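Local coordinates for flavin reductase domain protein (Arthrobacter sp., PDB 2QCK), which probably binds FMN and catalyses flavin reduction or a related flavin-dependent redox reaction, at residues 24-38 / 62-76. Numbering follows the deposited sequence.
Sequences VAIITVNYNGTPYGF and SSWPAIANTTHIGVH. With PO4 (phosphate ion), chain B.
Ile26 and Thr28 pair antiparallel with His76 and Gly74, the axes of strands 25-31 and 72-76 running at 163° and 4.5 Å apart, while helix 64-69 crosses the first strand at 77°. Two bonds join each pair; beyond them, water 1 links Asn30 N to His72 O. The carbonyl O of Ile26 takes a second bond from His76 ND1 (3.1 Å), with the oxygen in the imidazole plane but the donor well above the carbonyl plane. Thr28 OG1 also lies near that plane at the ring's edge, 3.5 Å from His76 CE1, while its hydrogen bond goes to Pro109 O.

On the other face of the sheet, Ile27 CD1 lies 3.7 Å from Val75 CG2, and Ile27 CG2 meets Ile73 CD1. Ala66 CB presses against Val29 CG1 at 3.3 Å, tighter than usual carbon contact, and sits over a face of the Tyr36 ring, 4.3 Å from its centroid. With CG anti to the backbone N (chi1 -171°), the Tyr31 ring lies on the helix: Ala66 CA makes a CH-pi contact over one face, 3.9 Å from the ring centroid, and Pro65 O lies over the same face. A serine in place of Tyr31 would probably uncover Ala66 and Pro65 O, opening a gap beside the helix. Thr70 OG1 donates to Ala66 O (2.7 Å), satisfying a helix carbonyl beside the hairpin. Backbone bonding therefore fixes the strand register, whereas apolar and CH-pi packing seats the helix against the 25-38 hairpin.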
ATOM      1  N   VAL A  24      -6.627   3.870   4.363  1.00 31.05           N
ATOM      2  CA  VAL A  24      -6.291   3.929   5.785  1.00 33.06           C
ATOM      3  C   VAL A  24      -6.896   2.702   6.457  1.00 31.76           C
ATOM      4  O   VAL A  24      -8.087   2.450   6.294  1.00 30.60           O
ATOM      5  CB  VAL A  24      -6.786   5.267   6.428  1.00 30.63           C
ATOM      6  CG1 VAL A  24      -6.352   5.382   7.917  1.00 32.23           C
ATOM      7  CG2 VAL A  24      -6.271   6.468   5.609  1.00 39.50           C
ATOM      8  N   ALA A  25      -6.049   1.929   7.155  1.00 32.29           N
ATOM      9  CA  ALA A  25      -6.466   0.802   7.986  1.00 33.69           C
ATOM     10  C   ALA A  25      -5.921   1.010   9.409  1.00 32.03           C
ATOM     11  O   ALA A  25      -5.113   1.885   9.612  1.00 33.26           O
ATOM     12  CB  ALA A  25      -5.937  -0.538   7.380  1.00 34.02           C
ATOM     13  N   ILE A  26      -6.389   0.225  10.385  1.00 35.42           N
ATOM     14  CA  ILE A  26      -5.794   0.178  11.721  1.00 32.21           C
ATOM     15  C   ILE A  26      -5.443  -1.257  12.108  1.00 34.20           C
ATOM     16  O   ILE A  26      -6.251  -2.209  11.900  1.00 33.43           O
ATOM     17  CB  ILE A  26      -6.681   0.794  12.850  1.00 29.87           C
ATOM     18  CG1 ILE A  26      -6.943   2.283  12.574  1.00 33.83           C
ATOM     19  CG2 ILE A  26      -5.953   0.576  14.158  1.00 28.70           C
ATOM     20  CD1 ILE A  26      -8.159   2.894  13.280  1.00 28.35           C
ATOM     21  N   ILE A  27      -4.224  -1.419  12.630  1.00 34.29           N
ATOM     22  CA  ILE A  27      -3.700  -2.732  13.064  1.00 30.75           C
ATOM     23  C   ILE A  27      -3.812  -2.760  14.561  1.00 30.74           C
ATOM     24  O   ILE A  27      -3.489  -1.777  15.191  1.00 29.83           O
ATOM     25  CB  ILE A  27      -2.221  -2.914  12.670  1.00 34.11           C
ATOM     26  CG1 ILE A  27      -2.096  -2.931  11.158  1.00 25.16           C
ATOM     27  CG2 ILE A  27      -1.601  -4.227  13.292  1.00 35.35           C
ATOM     28  CD1 ILE A  27      -2.479  -4.250  10.528  1.00 31.10           C
ATOM     29  N   THR A  28      -4.258  -3.887  15.105  1.00 29.71           N
ATOM     30  CA  THR A  28      -4.400  -4.043  16.580  1.00 29.48           C
ATOM     31  C   THR A  28      -3.644  -5.301  17.000  1.00 30.34           C
ATOM     32  O   THR A  28      -3.513  -6.230  16.218  1.00 32.80           O
ATOM     33  CB  THR A  28      -5.836  -4.153  16.976  1.00 27.58           C
ATOM     34  OG1 THR A  28      -6.447  -5.266  16.241  1.00 27.71           O
ATOM     35  CG2 THR A  28      -6.523  -2.791  16.726  1.00 30.40           C
ATOM     36  N   VAL A  29      -3.049  -5.292  18.195  1.00 31.23           N
ATOM     37  CA  VAL A  29      -2.386  -6.463  18.708  1.00 25.58           C
ATOM     38  C   VAL A  29      -2.542  -6.431  20.206  1.00 30.15           C
ATOM     39  O   VAL A  29      -2.603  -5.357  20.807  1.00 31.56           O
ATOM     40  CB  VAL A  29      -0.928  -6.517  18.303  1.00 29.63           C
ATOM     41  CG1 VAL A  29      -0.185  -5.261  18.715  1.00 31.52           C
ATOM     42  CG2 VAL A  29      -0.259  -7.789  18.842  1.00 29.77           C
ATOM     43  N   ASN A  30      -2.677  -7.607  20.778  1.00 29.02           N
ATOM     44  CA  ASN A  30      -2.759  -7.793  22.245  1.00 30.86           C
ATOM     45  C   ASN A  30      -1.448  -8.396  22.753  1.00 32.20           C
ATOM     46  O   ASN A  30      -1.184  -9.617  22.621  1.00 31.55           O
ATOM     47  CB  ASN A  30      -3.949  -8.710  22.528  1.00 30.15           C
ATOM     48  CG  ASN A  30      -4.263  -8.834  24.006  1.00 37.84           C
ATOM     49  OD1 ASN A  30      -3.468  -8.466  24.877  1.00 43.12           O
ATOM     50  ND2 ASN A  30      -5.441  -9.357  24.291  1.00 32.38           N
ATOM     51  N   TYR A  31      -0.629  -7.535  23.334  1.00 35.25           N
ATOM     52  CA  TYR A  31       0.671  -7.917  23.819  1.00 35.50           C
ATOM     53  C   TYR A  31       0.563  -8.315  25.282  1.00 38.13           C
ATOM     54  O   TYR A  31       0.572  -7.473  26.177  1.00 38.90           O
ATOM     55  CB  TYR A  31       1.628  -6.752  23.668  1.00 37.88           C
ATOM     56  CG  TYR A  31       3.075  -7.050  23.928  1.00 37.97           C
ATOM     57  CD1 TYR A  31       3.601  -8.340  23.809  1.00 41.88           C
ATOM     58  CD2 TYR A  31       3.935  -6.017  24.253  1.00 39.25           C
ATOM     59  CE1 TYR A  31       4.940  -8.578  24.055  1.00 43.55           C
ATOM     60  CE2 TYR A  31       5.258  -6.233  24.471  1.00 43.87           C
ATOM     61  CZ  TYR A  31       5.774  -7.504  24.377  1.00 44.25           C
ATOM     62  OH  TYR A  31       7.125  -7.675  24.617  1.00 48.58           O
ATOM     63  N   ASN A  32       0.434  -9.611  25.499  1.00 39.37           N
ATOM     64  CA  ASN A  32       0.406 -10.168  26.822  1.00 43.25           C
ATOM     65  C   ASN A  32      -0.534  -9.429  27.716  1.00 40.26           C
ATOM     66  O   ASN A  32      -0.190  -9.082  28.837  1.00 42.91           O
ATOM     67  CB  ASN A  32       1.830 -10.218  27.398  1.00 46.01           C
ATOM     68  CG  ASN A  32       2.469 -11.572  27.190  1.00 61.24           C
ATOM     69  OD1 ASN A  32       3.380 -11.719  26.362  1.00 81.12           O
ATOM     70  ND2 ASN A  32       1.950 -12.595  27.895  1.00 67.20           N
ATOM     71  N   GLY A  33      -1.731  -9.167  27.198  1.00 41.00           N
ATOM     72  CA  GLY A  33      -2.788  -8.576  27.989  1.00 40.53           C
ATOM     73  C   GLY A  33      -3.110  -7.119  27.745  1.00 39.94           C
ATOM     74  O   GLY A  33      -4.173  -6.673  28.140  1.00 40.94           O
ATOM     75  N   THR A  34      -2.202  -6.364  27.136  1.00 35.23           N
ATOM     76  CA  THR A  34      -2.426  -4.935  26.935  1.00 35.58           C
ATOM     77  C   THR A  34      -2.656  -4.730  25.450  1.00 33.32           C
ATOM     78  O   THR A  34      -1.883  -5.232  24.684  1.00 33.48           O
ATOM     79  CB  THR A  34      -1.206  -4.132  27.399  1.00 36.58           C
ATOM     80  OG1 THR A  34      -1.055  -4.257  28.815  1.00 40.47           O
ATOM     81  CG2 THR A  34      -1.384  -2.688  27.094  1.00 37.27           C
ATOM     82  N   PRO A  35      -3.738  -4.038  25.052  1.00 34.24           N
ATOM     83  CA  PRO A  35      -3.983  -3.775  23.644  1.00 34.97           C
ATOM     84  C   PRO A  35      -3.099  -2.684  23.088  1.00 33.88           C
ATOM     85  O   PRO A  35      -2.873  -1.667  23.730  1.00 37.54           O
ATOM     86  CB  PRO A  35      -5.439  -3.326  23.601  1.00 34.31           C
ATOM     87  CG  PRO A  35      -5.695  -2.712  24.931  1.00 36.32           C
ATOM     88  CD  PRO A  35      -4.821  -3.498  25.901  1.00 36.21           C
ATOM     89  N   TYR A  36      -2.596  -2.921  21.894  1.00 33.34           N
ATOM     90  CA  TYR A  36      -1.845  -1.938  21.144  1.00 29.08           C
ATOM     91  C   TYR A  36      -2.473  -1.859  19.779  1.00 31.80           C
ATOM     92  O   TYR A  36      -3.064  -2.829  19.320  1.00 32.77           O
ATOM     93  CB  TYR A  36      -0.415  -2.387  20.970  1.00 33.64           C
ATOM     94  CG  TYR A  36       0.408  -2.290  22.205  1.00 33.68           C
ATOM     95  CD1 TYR A  36       0.318  -3.248  23.178  1.00 32.11           C
ATOM     96  CD2 TYR A  36       1.276  -1.246  22.388  1.00 41.17           C
ATOM     97  CE1 TYR A  36       1.067  -3.179  24.318  1.00 37.09           C
ATOM     98  CE2 TYR A  36       2.035  -1.165  23.506  1.00 42.45           C
ATOM     99  CZ  TYR A  36       1.922  -2.125  24.476  1.00 42.85           C
ATOM    100  OH  TYR A  36       2.691  -2.030  25.616  1.00 44.80           O
ATOM    101  N   GLY A  37      -2.314  -0.724  19.098  1.00 30.67           N
ATOM    102  CA  GLY A  37      -2.813  -0.616  17.725  1.00 32.05           C
ATOM    103  C   GLY A  37      -2.361   0.667  17.095  1.00 32.36           C
ATOM    104  O   GLY A  37      -1.959   1.584  17.783  1.00 34.49           O
ATOM    105  N   PHE A  38      -2.423   0.747  15.776  1.00 34.60           N
ATOM    106  CA  PHE A  38      -1.909   1.928  15.130  1.00 33.17           C
ATOM    107  C   PHE A  38      -2.501   2.074  13.725  1.00 33.43           C
ATOM    108  O   PHE A  38      -2.823   1.092  13.076  1.00 30.50           O
ATOM    109  CB  PHE A  38      -0.370   1.864  15.118  1.00 37.75           C
ATOM    110  CG  PHE A  38       0.172   0.602  14.529  1.00 39.79           C
ATOM    111  CD1 PHE A  38       0.292  -0.571  15.304  1.00 36.72           C
ATOM    112  CD2 PHE A  38       0.505   0.544  13.194  1.00 36.57           C
ATOM    113  CE1 PHE A  38       0.768  -1.758  14.759  1.00 37.58           C
ATOM    114  CE2 PHE A  38       0.961  -0.642  12.638  1.00 37.39           C
ATOM    115  CZ  PHE A  38       1.116  -1.791  13.452  1.00 38.25           C
ATOM    116  N   SER A  62       5.612   2.692  19.044  1.00 35.02           N
ATOM    117  CA  SER A  62       5.244   2.219  20.389  1.00 32.24           C
ATOM    118  C   SER A  62       4.636   0.813  20.313  1.00 33.68           C
ATOM    119  O   SER A  62       4.532   0.109  21.301  1.00 37.48           O
ATOM    120  CB  SER A  62       4.245   3.211  21.025  1.00 33.33           C
ATOM    121  OG  SER A  62       3.085   3.322  20.225  1.00 41.86           O
ATOM    122  N   SER A  63       4.231   0.392  19.135  1.00 35.99           N
ATOM    123  CA  SER A  63       3.650  -0.922  18.977  1.00 35.95           C
ATOM    124  C   SER A  63       4.635  -1.960  18.426  1.00 36.45           C
ATOM    125  O   SER A  63       4.229  -3.102  18.170  1.00 33.93           O
ATOM    126  CB  SER A  63       2.469  -0.834  18.012  1.00 36.92           C
ATOM    127  OG  SER A  63       1.495   0.061  18.507  1.00 35.53           O
ATOM    128  N   TRP A  64       5.897  -1.608  18.205  1.00 35.14           N
ATOM    129  CA  TRP A  64       6.829  -2.587  17.588  1.00 35.14           C
ATOM    130  C   TRP A  64       7.066  -3.832  18.490  1.00 33.46           C
ATOM    131  O   TRP A  64       6.997  -4.974  18.012  1.00 36.08           O
ATOM    132  CB  TRP A  64       8.153  -1.922  17.164  1.00 37.41           C
ATOM    133  CG  TRP A  64       9.174  -2.939  16.803  1.00 36.14           C
ATOM    134  CD1 TRP A  64      10.272  -3.309  17.535  1.00 34.50           C
ATOM    135  CD2 TRP A  64       9.119  -3.824  15.683  1.00 38.24           C
ATOM    136  NE1 TRP A  64      10.942  -4.335  16.898  1.00 32.94           N
ATOM    137  CE2 TRP A  64      10.256  -4.675  15.760  1.00 32.06           C
ATOM    138  CE3 TRP A  64       8.257  -3.948  14.593  1.00 38.03           C
ATOM    139  CZ2 TRP A  64      10.526  -5.632  14.817  1.00 34.64           C
ATOM    140  CZ3 TRP A  64       8.526  -4.928  13.663  1.00 34.67           C
ATOM    141  CH2 TRP A  64       9.653  -5.753  13.780  1.00 37.66           C
ATOM    142  N   PRO A  65       7.320  -3.629  19.783  1.00 34.91           N
ATOM    143  CA  PRO A  65       7.520  -4.765  20.621  1.00 32.33           C
ATOM    144  C   PRO A  65       6.322  -5.693  20.638  1.00 32.92           C
ATOM    145  O   PRO A  65       6.521  -6.892  20.705  1.00 34.08           O
ATOM    146  CB  PRO A  65       7.780  -4.145  21.998  1.00 33.30           C
ATOM    147  CG  PRO A  65       8.379  -2.836  21.675  1.00 39.07           C
ATOM    148  CD  PRO A  65       7.520  -2.382  20.536  1.00 34.21           C
ATOM    149  N   ALA A  66       5.102  -5.155  20.575  1.00 30.66           N
ATOM    150  CA  ALA A  66       3.879  -5.991  20.537  1.00 30.39           C
ATOM    151  C   ALA A  66       3.903  -6.842  19.278  1.00 31.34           C
ATOM    152  O   ALA A  66       3.691  -8.064  19.323  1.00 34.19           O
ATOM    153  CB  ALA A  66       2.605  -5.141  20.560  1.00 30.78           C
ATOM    154  N   ILE A  67       4.247  -6.203  18.169  1.00 31.47           N
ATOM    155  CA  ILE A  67       4.315  -6.891  16.871  1.00 28.52           C
ATOM    156  C   ILE A  67       5.465  -7.914  16.767  1.00 31.78           C
ATOM    157  O   ILE A  67       5.306  -9.010  16.181  1.00 33.45           O
ATOM    158  CB  ILE A  67       4.381  -5.831  15.723  1.00 32.44           C
ATOM    159  CG1 ILE A  67       3.084  -4.995  15.681  1.00 35.71           C
ATOM    160  CG2 ILE A  67       4.554  -6.491  14.363  1.00 26.14           C
ATOM    161  CD1 ILE A  67       1.855  -5.708  15.119  1.00 30.85           C
ATOM    162  N   ALA A  68       6.642  -7.538  17.245  1.00 27.92           N
ATOM    163  CA  ALA A  68       7.792  -8.409  17.342  1.00 32.34           C
ATOM    164  C   ALA A  68       7.549  -9.695  18.157  1.00 35.10           C
ATOM    165  O   ALA A  68       8.088 -10.754  17.832  1.00 36.26           O
ATOM    166  CB  ALA A  68       8.975  -7.641  17.944  1.00 32.49           C
ATOM    167  N   ASN A  69       6.746  -9.588  19.211  1.00 33.40           N
ATOM    168  CA  ASN A  69       6.563 -10.647  20.167  1.00 33.99           C
ATOM    169  C   ASN A  69       5.176 -11.246  20.235  1.00 33.32           C
ATOM    170  O   ASN A  69       4.923 -12.068  21.086  1.00 33.77           O
ATOM    171  CB  ASN A  69       6.959 -10.134  21.531  1.00 33.79           C
ATOM    172  CG  ASN A  69       8.399  -9.725  21.571  1.00 35.87           C
ATOM    173  OD1 ASN A  69       8.741  -8.572  21.860  1.00 43.62           O
ATOM    174  ND2 ASN A  69       9.252 -10.648  21.219  1.00 30.52           N
ATOM    175  N   THR A  70       4.318 -10.937  19.272  1.00 35.39           N
ATOM    176  CA  THR A  70       2.987 -11.509  19.231  1.00 33.78           C
ATOM    177  C   THR A  70       2.700 -12.103  17.891  1.00 34.67           C
ATOM    178  O   THR A  70       3.269 -11.671  16.878  1.00 35.56           O
ATOM    179  CB  THR A  70       1.948 -10.441  19.608  1.00 36.41           C
ATOM    180  OG1 THR A  70       2.348  -9.863  20.860  1.00 33.79           O
ATOM    181  CG2 THR A  70       0.549 -11.062  19.809  1.00 34.48           C
ATOM    182  N   THR A  71       1.834 -13.108  17.863  1.00 35.79           N
ATOM    183  CA  THR A  71       1.462 -13.735  16.595  1.00 35.19           C
ATOM    184  C   THR A  71       0.142 -13.262  15.970  1.00 33.56           C
ATOM    185  O   THR A  71       0.102 -12.991  14.782  1.00 33.71           O
ATOM    186  CB  THR A  71       1.456 -15.259  16.691  1.00 39.65           C
ATOM    187  OG1 THR A  71       2.795 -15.711  16.873  1.00 42.52           O
ATOM    188  CG2 THR A  71       0.879 -15.871  15.415  1.00 37.12           C
ATOM    189  N   HIS A  72      -0.937 -13.159  16.731  1.00 32.69           N
ATOM    190  CA  HIS A  72      -2.224 -12.746  16.146  1.00 32.61           C
ATOM    191  C   HIS A  72      -2.378 -11.253  16.188  1.00 34.72           C
ATOM    192  O   HIS A  72      -2.046 -10.620  17.190  1.00 36.53           O
ATOM    193  CB  HIS A  72      -3.379 -13.455  16.821  1.00 37.17           C
ATOM    194  CG  HIS A  72      -3.328 -14.933  16.598  1.00 38.40           C
ATOM    195  ND1 HIS A  72      -2.690 -15.787  17.466  1.00 40.64           N
ATOM    196  CD2 HIS A  72      -3.703 -15.682  15.535  1.00 45.53           C
ATOM    197  CE1 HIS A  72      -2.731 -17.011  16.976  1.00 43.96           C
ATOM    198  NE2 HIS A  72      -3.337 -16.974  15.803  1.00 44.95           N
ATOM    199  N   ILE A  73      -2.839 -10.713  15.065  1.00 34.46           N
ATOM    200  CA  ILE A  73      -3.151  -9.307  14.915  1.00 35.31           C
ATOM    201  C   ILE A  73      -4.468  -9.113  14.155  1.00 35.93           C
ATOM    202  O   ILE A  73      -4.979 -10.016  13.495  1.00 35.79           O
ATOM    203  CB  ILE A  73      -2.015  -8.518  14.216  1.00 35.37           C
ATOM    204  CG1 ILE A  73      -1.912  -8.812  12.714  1.00 38.63           C
ATOM    205  CG2 ILE A  73      -0.665  -8.828  14.840  1.00 38.83           C
ATOM    206  CD1 ILE A  73      -0.926  -7.826  12.016  1.00 39.96           C
ATOM    207  N   GLY A  74      -5.038  -7.925  14.288  1.00 36.45           N
ATOM    208  CA  GLY A  74      -6.213  -7.545  13.510  1.00 35.61           C
ATOM    209  C   GLY A  74      -5.888  -6.420  12.555  1.00 35.10           C
ATOM    210  O   GLY A  74      -5.084  -5.562  12.857  1.00 39.27           O
ATOM    211  N   VAL A  75      -6.513  -6.427  11.384  1.00 33.51           N
ATOM    212  CA  VAL A  75      -6.519  -5.249  10.541  1.00 33.34           C
ATOM    213  C   VAL A  75      -7.946  -4.754  10.274  1.00 31.75           C
ATOM    214  O   VAL A  75      -8.857  -5.560  10.031  1.00 30.78           O
ATOM    215  CB  VAL A  75      -5.708  -5.470   9.180  1.00 34.00           C
ATOM    216  CG1 VAL A  75      -6.357  -6.471   8.302  1.00 30.50           C
ATOM    217  CG2 VAL A  75      -5.515  -4.140   8.453  1.00 33.76           C
ATOM    218  N   HIS A  76      -8.130  -3.435  10.344  1.00 29.82           N
ATOM    219  CA  HIS A  76      -9.454  -2.807  10.172  1.00 30.21           C
ATOM    220  C   HIS A  76      -9.454  -1.849   9.019  1.00 31.81           C
ATOM    221  O   HIS A  76      -8.648  -0.930   8.983  1.00 34.61           O
ATOM    222  CB  HIS A  76      -9.863  -2.058  11.410  1.00 31.45           C
ATOM    223  CG  HIS A  76      -9.899  -2.918  12.624  1.00 27.53           C
ATOM    224  ND1 HIS A  76      -8.747  -3.363  13.239  1.00 33.38           N
ATOM    225  CD2 HIS A  76     -10.932  -3.412  13.339  1.00 32.10           C
ATOM    226  CE1 HIS A  76      -9.074  -4.086  14.297  1.00 30.19           C
ATOM    227  NE2 HIS A  76     -10.393  -4.137  14.372  1.00 23.69           N
TER
HETATM  228  P   PO4 B 167      13.176  -7.039  18.154  0.50 40.39           P
HETATM  229  O1  PO4 B 167      12.663  -8.459  18.160  0.50 31.76           O
HETATM  230  O2  PO4 B 167      13.623  -6.644  16.757  0.50 46.70           O
HETATM  231  O3  PO4 B 167      12.017  -6.216  18.642  0.50 46.34           O
HETATM  232  O4  PO4 B 167      14.337  -6.835  19.109  0.50 44.65           O
HETATM  233  O   HOH W   1      -3.536  -9.872  19.284  1.00 39.99           O
HETATM  234  O   HOH W   2       1.906 -11.382  23.358  1.00 52.70           O